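Local coordinates for putative Chlorite dismutase TA0507 (Thermoplasma acidophilum, PDB 3DTZ), which is of unknown function but belongs to the chlorite dismutase family, so it probably binds heme and may act as an oxidoreductase, at residues I24-L29 against S112-D117; Y64-I69 against W82-N87; F140-M145 against V195-I200; D130-P135 against R180-Y185. All blocks are in the same frame, centred on the assembly; numbering follows the deposited sequence.

How the interactions relate
Interactions 1 and 3 each pair two neighbouring antiparallel strands, and interaction 2 joins the strands of a hairpin. The pairings run 64-72, 79-85, 25-33, 106-116, 180-185, 194-200, 139-147 and 229-234, then back to 64-72. This closes a beta barrel, as in the chlorite dismutase family. Interaction 4 sets the end of helix 128-132 against strand 180-185. Centres lie about 9 Å apart for interactions 1 and 2, about 10 Å for 3 and 4, and about 15 Å for 2 and 3. Along the chain, interaction 2 is nested inside interaction 1. Interactions 3 and 4 follow, with alternating segments. Distant parts of the sequence thus share one barrel.

Interaction 1 of 4, residues I24-L29 against S112-D117; sequences IYTSVL and SISIYD
Thr-26 and Tyr-116 meet at about a right angle. The methyl CG2 of Thr-26 sits over one face of the Tyr-116 ring, 4.0 Å from its centroid, in a CH-pi contact. The first torsion of Thr-26 (-172°) sends OG1 to the far side from its own N and turns CG2 to the face of the ring. CG2 of Ile-24 touches CD2 of Tyr-116 at 3.5 Å.

The backbones form an antiparallel pair. Thr-26 N gives a bond of 2.8 Å to Ser-114 O, and Ser-114 N returns one of 3.0 Å to Thr-26 O. Tyr-116 N binds Ile-24 O at 2.9 Å. On the other face of the sheet, CD1 of Tyr-25 lies alongside CG1 of Ile-115 at 3.7 Å.

A water bonds to Thr-26 O, Ser-112 OG and Ser-114 OG. In the next shell, Thr-26 OG1 binds Tyr-83 O and Ser-84 OG, Tyr-116 OH binds Ser-84 OG, and Ser-114 OG binds Thr-184 OG1. The hydroxyl of Tyr-25 reaches Ala-204 N of a second subunit.

The buried hydroxyls on the Thr-26 face are therefore satisfied by neighbouring strands and water. The Tyr-25 face instead packs against a second subunit of the five-chain assembly.

Interaction 2 of 4, residues Y64-I69 against W82-N87; sequences YINFHI and WYSSRN
Asn-66 and Ser-84 are joined by a side-chain hydrogen bond. Ser-84 OG donates to Asn-66 OD1 over 2.5 Å, tilted 19° from the amide plane. It also bonds to Tyr-116 OH and Thr-26 OG1. The backbone bonds are regular at one end, where His-68 N to Trp-82 O is 2.9 Å and Trp-82 N to His-68 O is 3.0 Å. At the other end Ile-65 and Asn-66 both face Ser-84. Ile-65 N bonds to Ser-84 O at 2.8 Å, while Ser-84 N reaches Asn-66 O at 3.2 Å. This is consistent with a classic beta bulge. Beyond it, Ser-85 OG accepts from Asn-87 N in an ST turn and also bonds to Gly-63 O. Asn-87 caps helix 88-102.

Aromatic contacts gather round Trp-82. ND2 of Asn-66 stands 3.3 Å above the plane of the indole, with the amide and ring planes 88° apart. CD2 of His-68 lies 3.8 Å from CE3 of Trp-82, which meets the imidazole at its edge. Phe-140 of strand 139-147 also stacks on the indole.

Apolar packing is lighter. CD1 of Phe-67 touches CB of Tyr-83 at 4.0 Å, with Phe-58 stacked on the Phe-67 ring.

The amide of Asn-66 is thus held through its oxygen while its nitrogen faces the electron-rich indole, which suits a buried polar group.

Interaction 3 of 4, residues F140-M145 against V195-I200; sequences FVAYPM and VVLYEI
Val-141 and Tyr-198 face each other as a hydrogen-bonded antiparallel pair on two neighbouring strands of the barrel. Val-141 N binds Tyr-198 O at 2.9 Å, and Tyr-198 N binds Val-141 O at 2.8 Å. The next such pair is Tyr-143 with Val-196. Tyr-143 N reaches Val-196 O at 3.1 Å, and Val-196 N reaches Tyr-143 O at 2.9 Å. Weaker CA-H...O contacts fill in between these bonds, as with Ala-142 CA and Val-196 O.

Side chains alternate between two faces. Phe-140, Ala-142, Pro-144, Val-195, Leu-197 and Glu-199 share one face. Here CD2 of Leu-197 presses on CB of Ala-142 at 3.5 Å, closer than usual for two carbons. CZ of Phe-140 comes alongside the same CD2 at 4.1 Å. The Phe-140 ring also stacks on Tyr-70, while Leu-197 touches Thr-26 and Val-28 of strand 25-33. Buried Glu-199 makes a salt bridge to Arg-180 and bonds to Tyr-182 OH and Leu-137 N.

Val-141, Tyr-143, Val-196 and Tyr-198 point to the other face. The first torsion of Tyr-143 (50°) sets CG between its own N and carbonyl carbon. From there the ring comes nearer to strand 194-200, and CE1 lies 3.9 Å from CE2 of Tyr-198. The two rings cross at a slant. CG2 of Val-141 meets CD1 of Ile-200 at 3.8 Å. Trp-206 adds a further ring against Tyr-198.

The main-chain N and O atoms of both pairs are thus satisfied across the strands, and the buried charge of Glu-199 is probably balanced by Arg-180.

Interaction 4 of 4, residues D130-P135 against R180-Y185; sequences DSLRLP and RSYTTY
Leu-132 and Tyr-182 make the tight, buried part of this contact. The methyl CD2 of Leu-132 rests 3.7 Å from CE1 of Tyr-182 and meets the ring at a slant. The end of this leucine also packs on Trp-82 and Tyr-116. Ser-131 adds a polar touch, since its OG lies 2.9 Å from Tyr-182 OH in a hydrogen bond whose donor is not fixed. Ser-131 is modelled in two conformers, and the bond is described for one of them. Tyr-182 OH has a second partner in Glu-199 OE2, on the carboxylate that also pairs with Arg-180.

Strand 180-185 is a barrel strand, hydrogen-bonded between strands 106-116 and 194-200. Residues 131-135, on and after helix 128-132, meet Arg-180 and Tyr-182 near the start of that strand. The chain then passes through Leu-134 and Pro-135 toward strand 139-147.

The outer part is the side more open to solvent. Leu-134 and Pro-135 are exposed, and Arg-180 bends at its second and third torsions to reach them. The looser touch is that of Leu-134, whose CD1 lies over one face of the guanidinium, 3.8 Å from NH1 of Arg-180. At the edge, NH2 of Arg-180 donates to Pro-135 O over 2.8 Å. That oxygen is in the guanidinium plane, but the donor stands 41° above the carbonyl plane. NH2 also forms a salt bridge with Glu-199 OE1.

Interaction 1 of 4, residues I24-L29 against S112-D117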
# COMPACT_ATOMS: atom_id res chain seq x y z
N ILE D 24 -27.43 17.87 2.62
CA ILE D 24 -27.69 16.44 2.76
C ILE D 24 -26.34 15.71 2.74
O ILE D 24 -25.56 15.89 1.80
CB ILE D 24 -28.59 15.88 1.63
CG1 ILE D 24 -29.90 16.69 1.49
CG2 ILE D 24 -28.88 14.37 1.89
CD1 ILE D 24 -30.75 16.32 0.27
N TYR D 25 -26.07 14.90 3.78
CA TYR D 25 -24.83 14.11 3.88
C TYR D 25 -25.07 12.72 3.33
O TYR D 25 -26.19 12.22 3.34
CB TYR D 25 -24.40 13.95 5.34
CG TYR D 25 -24.04 15.25 6.01
CD1 TYR D 25 -22.72 15.72 5.97
CD2 TYR D 25 -25.01 16.01 6.69
CE1 TYR D 25 -22.38 16.94 6.59
CE2 TYR D 25 -24.69 17.22 7.29
CZ TYR D 25 -23.37 17.68 7.24
OH TYR D 25 -23.04 18.86 7.85
N THR D 26 -24.02 12.09 2.83
CA THR D 26 -24.15 10.69 2.40
C THR D 26 -22.87 9.92 2.73
O THR D 26 -21.78 10.49 2.81
CB THR D 26 -24.52 10.57 0.92
OG1 THR D 26 -24.82 9.20 0.61
CG2 THR D 26 -23.38 11.12 -0.00
N SER D 27 -23.04 8.60 2.90
CA SER D 27 -21.88 7.73 3.10
C SER D 27 -22.02 6.49 2.26
O SER D 27 -23.13 5.99 2.05
CB SER D 27 -21.75 7.33 4.57
OG SER D 27 -21.16 8.37 5.33
N VAL D 28 -20.87 6.01 1.78
CA VAL D 28 -20.82 4.70 1.14
C VAL D 28 -19.81 3.90 1.97
O VAL D 28 -18.70 4.37 2.22
CB VAL D 28 -20.33 4.82 -0.32
CG1 VAL D 28 -20.23 3.43 -0.95
CG2 VAL D 28 -21.32 5.74 -1.16
N LEU D 29 -20.21 2.70 2.39
CA LEU D 29 -19.35 1.79 3.18
C LEU D 29 -19.29 0.46 2.45
O LEU D 29 -20.30 -0.00 1.92
CB LEU D 29 -19.95 1.53 4.59
CG LEU D 29 -20.51 2.71 5.40
CD1 LEU D 29 -21.02 2.20 6.75
CD2 LEU D 29 -19.42 3.80 5.58
N SER D 112 -16.73 6.49 2.95
CA SER D 112 -16.64 7.90 2.57
C SER D 112 -17.75 8.63 3.30
O SER D 112 -18.73 8.03 3.67
CB SER D 112 -16.80 8.09 1.05
OG SER D 112 -18.08 7.68 0.61
N ILE D 113 -17.56 9.92 3.53
CA ILE D 113 -18.61 10.80 4.05
C ILE D 113 -18.49 12.09 3.24
O ILE D 113 -17.39 12.65 3.07
CB ILE D 113 -18.49 11.06 5.58
CG1 ILE D 113 -19.50 12.11 6.07
CG2 ILE D 113 -17.07 11.57 5.97
CD1 ILE D 113 -20.88 11.61 6.24
N SER D 114 -19.60 12.54 2.69
CA SER D 114 -19.55 13.65 1.76
C SER D 114 -20.93 14.34 1.74
O SER D 114 -21.88 13.85 2.39
CB SER D 114 -19.18 13.17 0.36
OG SER D 114 -20.10 12.21 -0.11
N ILE D 115 -21.03 15.43 1.00
CA ILE D 115 -22.23 16.28 1.02
C ILE D 115 -22.73 16.43 -0.40
O ILE D 115 -21.96 16.82 -1.26
CB ILE D 115 -21.88 17.68 1.58
CG1 ILE D 115 -21.43 17.57 3.03
CG2 ILE D 115 -23.08 18.63 1.51
CD1 ILE D 115 -20.13 18.32 3.25
N TYR D 116 -24.00 16.17 -0.67
CA TYR D 116 -24.51 16.31 -2.04
C TYR D 116 -24.41 17.77 -2.55
O TYR D 116 -24.77 18.71 -1.84
CB TYR D 116 -26.00 15.90 -2.11
CG TYR D 116 -26.23 14.42 -1.99
CD1 TYR D 116 -26.05 13.56 -3.08
CD2 TYR D 116 -26.63 13.87 -0.76
CE1 TYR D 116 -26.26 12.15 -2.94
CE2 TYR D 116 -26.87 12.49 -0.60
CZ TYR D 116 -26.69 11.65 -1.69
OH TYR D 116 -26.91 10.30 -1.51
N ASP D 117 -23.94 17.93 -3.80
CA ASP D 117 -24.06 19.19 -4.50
C ASP D 117 -25.44 19.16 -5.20
O ASP D 117 -25.63 18.44 -6.18
CB ASP D 117 -22.93 19.33 -5.52
CG ASP D 117 -23.04 20.60 -6.36
OD1 ASP D 117 -23.98 21.41 -6.13
OD2 ASP D 117 -22.18 20.78 -7.26
O HOH W 1 -26.67 19.04 0.07
O HOH W 2 -19.84 9.71 0.78

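Interaction 2 of 4, residues Y64-I69 against W82-N87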
# COMPACT_ATOMS: atom_id res chain seq x y z
N TYR D 64 -33.29 9.22 8.03
CA TYR D 64 -32.55 8.61 6.91
C TYR D 64 -33.37 8.74 5.64
O TYR D 64 -34.44 8.15 5.52
CB TYR D 64 -32.15 7.16 7.17
CG TYR D 64 -31.21 7.06 8.35
CD1 TYR D 64 -29.91 7.61 8.28
CD2 TYR D 64 -31.60 6.43 9.52
CE1 TYR D 64 -29.04 7.52 9.37
CE2 TYR D 64 -30.76 6.34 10.61
CZ TYR D 64 -29.48 6.89 10.54
OH TYR D 64 -28.67 6.81 11.64
N ILE D 65 -32.82 9.50 4.70
CA ILE D 65 -33.47 9.77 3.42
C ILE D 65 -33.50 8.52 2.51
O ILE D 65 -34.54 8.19 1.90
CB ILE D 65 -32.83 11.00 2.73
CG1 ILE D 65 -33.06 12.24 3.63
CG2 ILE D 65 -33.38 11.17 1.27
CD1 ILE D 65 -32.29 13.53 3.22
N ASN D 66 -32.37 7.80 2.48
CA ASN D 66 -32.30 6.52 1.78
C ASN D 66 -31.33 5.58 2.49
O ASN D 66 -30.48 6.01 3.30
CB ASN D 66 -31.98 6.68 0.26
CG ASN D 66 -30.54 7.10 -0.02
OD1 ASN D 66 -29.89 7.75 0.80
ND2 ASN D 66 -30.03 6.70 -1.18
N PHE D 67 -31.52 4.29 2.20
CA PHE D 67 -30.58 3.25 2.64
C PHE D 67 -30.75 2.09 1.67
O PHE D 67 -31.85 1.54 1.52
CB PHE D 67 -30.88 2.76 4.06
CG PHE D 67 -30.12 1.53 4.42
CD1 PHE D 67 -28.74 1.60 4.60
CD2 PHE D 67 -30.75 0.29 4.48
CE1 PHE D 67 -27.97 0.45 4.90
CE2 PHE D 67 -30.01 -0.88 4.78
CZ PHE D 67 -28.64 -0.79 4.99
N HIS D 68 -29.67 1.74 0.99
CA HIS D 68 -29.70 0.63 0.03
C HIS D 68 -28.48 -0.27 0.25
O HIS D 68 -27.41 0.22 0.59
CB HIS D 68 -29.73 1.14 -1.41
CG HIS D 68 -30.87 2.08 -1.69
ND1 HIS D 68 -32.19 1.71 -1.54
CD2 HIS D 68 -30.89 3.36 -2.14
CE1 HIS D 68 -32.97 2.74 -1.83
NE2 HIS D 68 -32.20 3.75 -2.20
N ILE D 69 -28.66 -1.56 -0.00
CA ILE D 69 -27.57 -2.54 0.13
C ILE D 69 -27.27 -3.07 -1.29
O ILE D 69 -28.20 -3.25 -2.08
CB ILE D 69 -27.98 -3.73 1.06
CG1 ILE D 69 -28.49 -3.18 2.41
CG2 ILE D 69 -26.75 -4.62 1.29
CD1 ILE D 69 -29.15 -4.21 3.31
N TRP D 82 -25.19 2.18 1.16
CA TRP D 82 -25.29 3.59 0.81
C TRP D 82 -26.45 4.20 1.61
O TRP D 82 -27.54 3.67 1.59
CB TRP D 82 -25.54 3.73 -0.69
CG TRP D 82 -25.83 5.12 -1.18
CD1 TRP D 82 -25.29 6.31 -0.71
CD2 TRP D 82 -26.72 5.47 -2.25
NE1 TRP D 82 -25.81 7.38 -1.43
CE2 TRP D 82 -26.67 6.89 -2.39
CE3 TRP D 82 -27.53 4.72 -3.13
CZ2 TRP D 82 -27.41 7.58 -3.38
CZ3 TRP D 82 -28.28 5.40 -4.12
CH2 TRP D 82 -28.24 6.84 -4.21
N TYR D 83 -26.22 5.31 2.31
CA TYR D 83 -27.34 5.97 3.02
C TYR D 83 -27.09 7.47 3.09
O TYR D 83 -25.93 7.91 2.98
CB TYR D 83 -27.53 5.41 4.44
CG TYR D 83 -26.28 5.38 5.27
CD1 TYR D 83 -25.90 6.48 6.05
CD2 TYR D 83 -25.43 4.27 5.22
CE1 TYR D 83 -24.70 6.43 6.81
CE2 TYR D 83 -24.27 4.22 5.96
CZ TYR D 83 -23.91 5.29 6.74
OH TYR D 83 -22.73 5.21 7.43
N SER D 84 -28.16 8.23 3.35
CA SER D 84 -28.12 9.70 3.32
C SER D 84 -29.01 10.29 4.42
O SER D 84 -30.02 9.70 4.77
CB SER D 84 -28.57 10.24 1.96
OG SER D 84 -28.03 9.47 0.88
N SER D 85 -28.64 11.47 4.92
CA SER D 85 -29.41 12.18 5.96
C SER D 85 -28.94 13.63 6.04
O SER D 85 -27.78 13.90 5.79
CB SER D 85 -29.17 11.57 7.35
OG SER D 85 -29.94 12.25 8.36
N ARG D 86 -29.84 14.54 6.39
CA ARG D 86 -29.43 15.92 6.69
C ARG D 86 -28.78 16.02 8.06
O ARG D 86 -28.15 17.03 8.36
CB ARG D 86 -30.63 16.88 6.59
CG ARG D 86 -31.09 17.09 5.16
CD ARG D 86 -32.08 18.24 5.01
NE ARG D 86 -32.31 18.50 3.59
CZ ARG D 86 -33.25 17.92 2.85
NH1 ARG D 86 -34.12 17.06 3.38
NH2 ARG D 86 -33.35 18.23 1.55
N ASN D 87 -28.92 14.96 8.87
CA ASN D 87 -28.46 14.99 10.28
C ASN D 87 -27.09 14.32 10.44
O ASN D 87 -26.99 13.09 10.35
CB ASN D 87 -29.49 14.32 11.21
CG ASN D 87 -29.19 14.56 12.69
OD1 ASN D 87 -28.05 14.77 13.09
ND2 ASN D 87 -30.24 14.56 13.51

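Interaction 3 of 4, residues F140-M145 against V195-I200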
# COMPACT_ATOMS: atom_id res chain seq x y z
N PHE D 140 -25.25 0.28 -9.01
CA PHE D 140 -24.75 1.45 -8.30
C PHE D 140 -23.26 1.53 -8.58
O PHE D 140 -22.56 0.50 -8.54
CB PHE D 140 -24.98 1.22 -6.81
CG PHE D 140 -24.54 2.35 -5.91
CD1 PHE D 140 -25.14 3.61 -5.97
CD2 PHE D 140 -23.57 2.13 -4.96
CE1 PHE D 140 -24.74 4.66 -5.12
CE2 PHE D 140 -23.19 3.16 -4.09
CZ PHE D 140 -23.78 4.42 -4.17
N VAL D 141 -22.77 2.74 -8.83
CA VAL D 141 -21.33 2.97 -9.02
C VAL D 141 -20.97 4.10 -8.08
O VAL D 141 -21.66 5.10 -8.05
CB VAL D 141 -20.99 3.41 -10.46
CG1 VAL D 141 -19.52 3.86 -10.59
CG2 VAL D 141 -21.31 2.28 -11.45
N ALA D 142 -19.88 3.94 -7.34
CA ALA D 142 -19.40 5.01 -6.48
C ALA D 142 -17.89 5.08 -6.63
O ALA D 142 -17.21 4.05 -6.66
CB ALA D 142 -19.76 4.74 -5.03
N TYR D 143 -17.35 6.28 -6.72
CA TYR D 143 -15.91 6.38 -6.52
C TYR D 143 -15.48 7.75 -6.05
O TYR D 143 -16.14 8.75 -6.38
CB TYR D 143 -15.14 6.00 -7.78
CG TYR D 143 -15.62 6.69 -9.01
CD1 TYR D 143 -16.68 6.16 -9.74
CD2 TYR D 143 -14.99 7.86 -9.49
CE1 TYR D 143 -17.14 6.76 -10.88
CE2 TYR D 143 -15.46 8.48 -10.66
CZ TYR D 143 -16.53 7.90 -11.34
OH TYR D 143 -17.05 8.45 -12.50
N PRO D 144 -14.34 7.80 -5.32
CA PRO D 144 -13.74 9.08 -5.02
C PRO D 144 -13.13 9.69 -6.26
O PRO D 144 -12.76 8.97 -7.19
CB PRO D 144 -12.63 8.76 -4.00
CG PRO D 144 -12.55 7.30 -3.86
CD PRO D 144 -13.55 6.66 -4.81
N MSE D 145 -13.02 11.02 -6.28
CA MSE D 145 -12.39 11.72 -7.38
C MSE D 145 -11.81 13.05 -6.84
O MSE D 145 -12.36 13.64 -5.89
CB MSE D 145 -13.40 11.97 -8.51
CG MSE D 145 -12.76 12.60 -9.71
SE MSE D 145 -12.97 14.54 -9.69
CE MSE D 145 -14.79 14.47 -10.28
N VAL D 195 -17.01 12.60 -4.01
CA VAL D 195 -17.41 11.21 -4.19
C VAL D 195 -18.57 11.25 -5.20
O VAL D 195 -19.58 11.94 -4.97
CB VAL D 195 -17.80 10.51 -2.88
CG1 VAL D 195 -18.13 9.01 -3.17
CG2 VAL D 195 -16.68 10.62 -1.82
N VAL D 196 -18.38 10.61 -6.35
CA VAL D 196 -19.43 10.69 -7.37
C VAL D 196 -20.20 9.37 -7.34
O VAL D 196 -19.59 8.29 -7.27
CB VAL D 196 -18.89 11.01 -8.77
CG1 VAL D 196 -20.01 11.49 -9.61
CG2 VAL D 196 -17.87 12.18 -8.70
N LEU D 197 -21.53 9.48 -7.28
CA LEU D 197 -22.41 8.31 -7.15
C LEU D 197 -23.35 8.24 -8.36
O LEU D 197 -23.89 9.26 -8.79
CB LEU D 197 -23.25 8.42 -5.87
CG LEU D 197 -22.48 8.76 -4.59
CD1 LEU D 197 -23.42 8.95 -3.43
CD2 LEU D 197 -21.41 7.71 -4.29
N TYR D 198 -23.61 7.02 -8.84
CA TYR D 198 -24.53 6.81 -9.97
C TYR D 198 -25.42 5.62 -9.69
O TYR D 198 -24.93 4.59 -9.26
CB TYR D 198 -23.79 6.52 -11.25
CG TYR D 198 -22.80 7.60 -11.55
CD1 TYR D 198 -23.21 8.75 -12.23
CD2 TYR D 198 -21.49 7.52 -11.08
CE1 TYR D 198 -22.32 9.78 -12.48
CE2 TYR D 198 -20.57 8.55 -11.33
CZ TYR D 198 -21.01 9.67 -12.03
OH TYR D 198 -20.15 10.71 -12.28
N GLU D 199 -26.71 5.78 -9.96
CA GLU D 199 -27.61 4.65 -10.08
C GLU D 199 -27.75 4.40 -11.58
O GLU D 199 -28.07 5.32 -12.35
CB GLU D 199 -28.98 4.94 -9.49
CG GLU D 199 -28.96 5.17 -7.99
CD GLU D 199 -30.37 5.35 -7.49
OE1 GLU D 199 -31.16 4.39 -7.64
OE2 GLU D 199 -30.68 6.44 -6.96
N ILE D 200 -27.50 3.17 -12.01
CA ILE D 200 -27.47 2.89 -13.44
C ILE D 200 -28.27 1.63 -13.77
O ILE D 200 -28.33 0.71 -12.95
CB ILE D 200 -26.02 2.73 -13.97
CG1 ILE D 200 -25.35 1.50 -13.39
CG2 ILE D 200 -25.19 4.01 -13.70
CD1 ILE D 200 -23.93 1.20 -13.96

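Interaction 4 of 4, residues D130-P135 against R180-Y185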
# COMPACT_ATOMS: atom_id res chain seq x y z
N ASP D 130 -35.86 14.14 -3.81
CA ASP D 130 -36.90 13.37 -4.51
C ASP D 130 -36.27 12.21 -5.26
O ASP D 130 -36.81 11.09 -5.26
CB ASP D 130 -37.68 14.25 -5.49
CG ASP D 130 -38.72 15.15 -4.83
OD1 ASP D 130 -39.03 14.98 -3.62
OD2 ASP D 130 -39.28 16.03 -5.55
N SER D 131 -35.12 12.45 -5.90
CA SER D 131 -34.40 11.40 -6.63
C SER D 131 -33.94 10.31 -5.66
O SER D 131 -34.04 9.11 -5.95
CB SER D 131 -33.19 12.03 -7.35
OG SER D 131 -32.67 11.16 -8.31
N LEU D 132 -33.42 10.73 -4.51
CA LEU D 132 -32.97 9.79 -3.47
C LEU D 132 -34.14 8.92 -2.93
O LEU D 132 -33.93 7.78 -2.51
CB LEU D 132 -32.29 10.52 -2.33
CG LEU D 132 -30.98 11.24 -2.57
CD1 LEU D 132 -30.47 11.84 -1.26
CD2 LEU D 132 -29.98 10.23 -3.15
N ARG D 133 -35.35 9.45 -2.99
CA ARG D 133 -36.52 8.70 -2.51
C ARG D 133 -37.16 7.77 -3.55
O ARG D 133 -38.12 7.03 -3.24
CB ARG D 133 -37.56 9.66 -1.90
CG ARG D 133 -37.00 10.34 -0.63
CD ARG D 133 -38.03 11.20 0.04
NE ARG D 133 -37.47 11.91 1.20
CZ ARG D 133 -37.40 11.40 2.43
NH1 ARG D 133 -37.85 10.18 2.67
NH2 ARG D 133 -36.91 12.12 3.42
N LEU D 134 -36.69 7.83 -4.79
CA LEU D 134 -37.20 6.92 -5.83
C LEU D 134 -36.70 5.48 -5.59
O LEU D 134 -35.63 5.30 -5.03
CB LEU D 134 -36.76 7.38 -7.22
CG LEU D 134 -37.23 8.75 -7.72
CD1 LEU D 134 -36.47 9.13 -8.99
CD2 LEU D 134 -38.73 8.79 -7.98
N PRO D 135 -37.48 4.48 -6.00
CA PRO D 135 -36.95 3.12 -5.86
C PRO D 135 -35.65 2.99 -6.64
O PRO D 135 -35.57 3.49 -7.77
CB PRO D 135 -38.04 2.24 -6.49
CG PRO D 135 -39.28 3.06 -6.41
CD PRO D 135 -38.82 4.49 -6.60
N ARG D 180 -29.02 8.01 -12.98
CA ARG D 180 -29.18 9.07 -11.98
C ARG D 180 -27.82 9.38 -11.44
O ARG D 180 -27.16 8.50 -10.89
CB ARG D 180 -30.10 8.67 -10.83
CG ARG D 180 -31.38 8.11 -11.38
CD ARG D 180 -32.54 8.37 -10.49
NE ARG D 180 -32.77 7.29 -9.56
CZ ARG D 180 -33.74 6.37 -9.68
NH1 ARG D 180 -34.55 6.37 -10.72
NH2 ARG D 180 -33.87 5.46 -8.76
N SER D 181 -27.43 10.65 -11.56
CA SER D 181 -26.09 11.10 -11.20
C SER D 181 -26.09 12.00 -9.98
O SER D 181 -26.93 12.91 -9.88
CB SER D 181 -25.48 11.85 -12.38
OG SER D 181 -24.19 12.34 -12.07
N TYR D 182 -25.14 11.77 -9.06
CA TYR D 182 -24.99 12.60 -7.88
C TYR D 182 -23.52 12.95 -7.66
O TYR D 182 -22.67 12.04 -7.52
CB TYR D 182 -25.51 11.88 -6.64
CG TYR D 182 -26.88 11.27 -6.76
CD1 TYR D 182 -28.03 12.01 -6.49
CD2 TYR D 182 -27.03 9.93 -7.09
CE1 TYR D 182 -29.31 11.44 -6.57
CE2 TYR D 182 -28.30 9.35 -7.18
CZ TYR D 182 -29.42 10.11 -6.92
OH TYR D 182 -30.66 9.52 -7.03
N THR D 183 -23.23 14.24 -7.62
CA THR D 183 -21.92 14.74 -7.26
C THR D 183 -21.96 15.15 -5.79
O THR D 183 -22.89 15.85 -5.35
CB THR D 183 -21.51 15.97 -8.12
OG1 THR D 183 -21.40 15.56 -9.49
CG2 THR D 183 -20.18 16.50 -7.66
N THR D 184 -20.96 14.70 -5.05
CA THR D 184 -20.92 15.01 -3.63
C THR D 184 -19.52 15.54 -3.34
O THR D 184 -18.55 15.16 -4.03
CB THR D 184 -21.24 13.78 -2.72
OG1 THR D 184 -20.10 12.89 -2.65
CG2 THR D 184 -22.51 13.03 -3.19
N TYR D 185 -19.43 16.41 -2.34
CA TYR D 185 -18.14 17.02 -2.01
C TYR D 185 -17.65 16.67 -0.62
O TYR D 185 -18.44 16.49 0.31
CB TYR D 185 -18.14 18.52 -2.24
CG TYR D 185 -19.13 19.34 -1.46
CD1 TYR D 185 -20.44 19.56 -1.95
CD2 TYR D 185 -18.76 19.96 -0.26
CE1 TYR D 185 -21.36 20.35 -1.23
CE2 TYR D 185 -19.69 20.75 0.47
CZ TYR D 185 -20.97 20.95 -0.02
OH TYR D 185 -21.86 21.73 0.71
O HOH W 3 -32.97 6.52 -5.61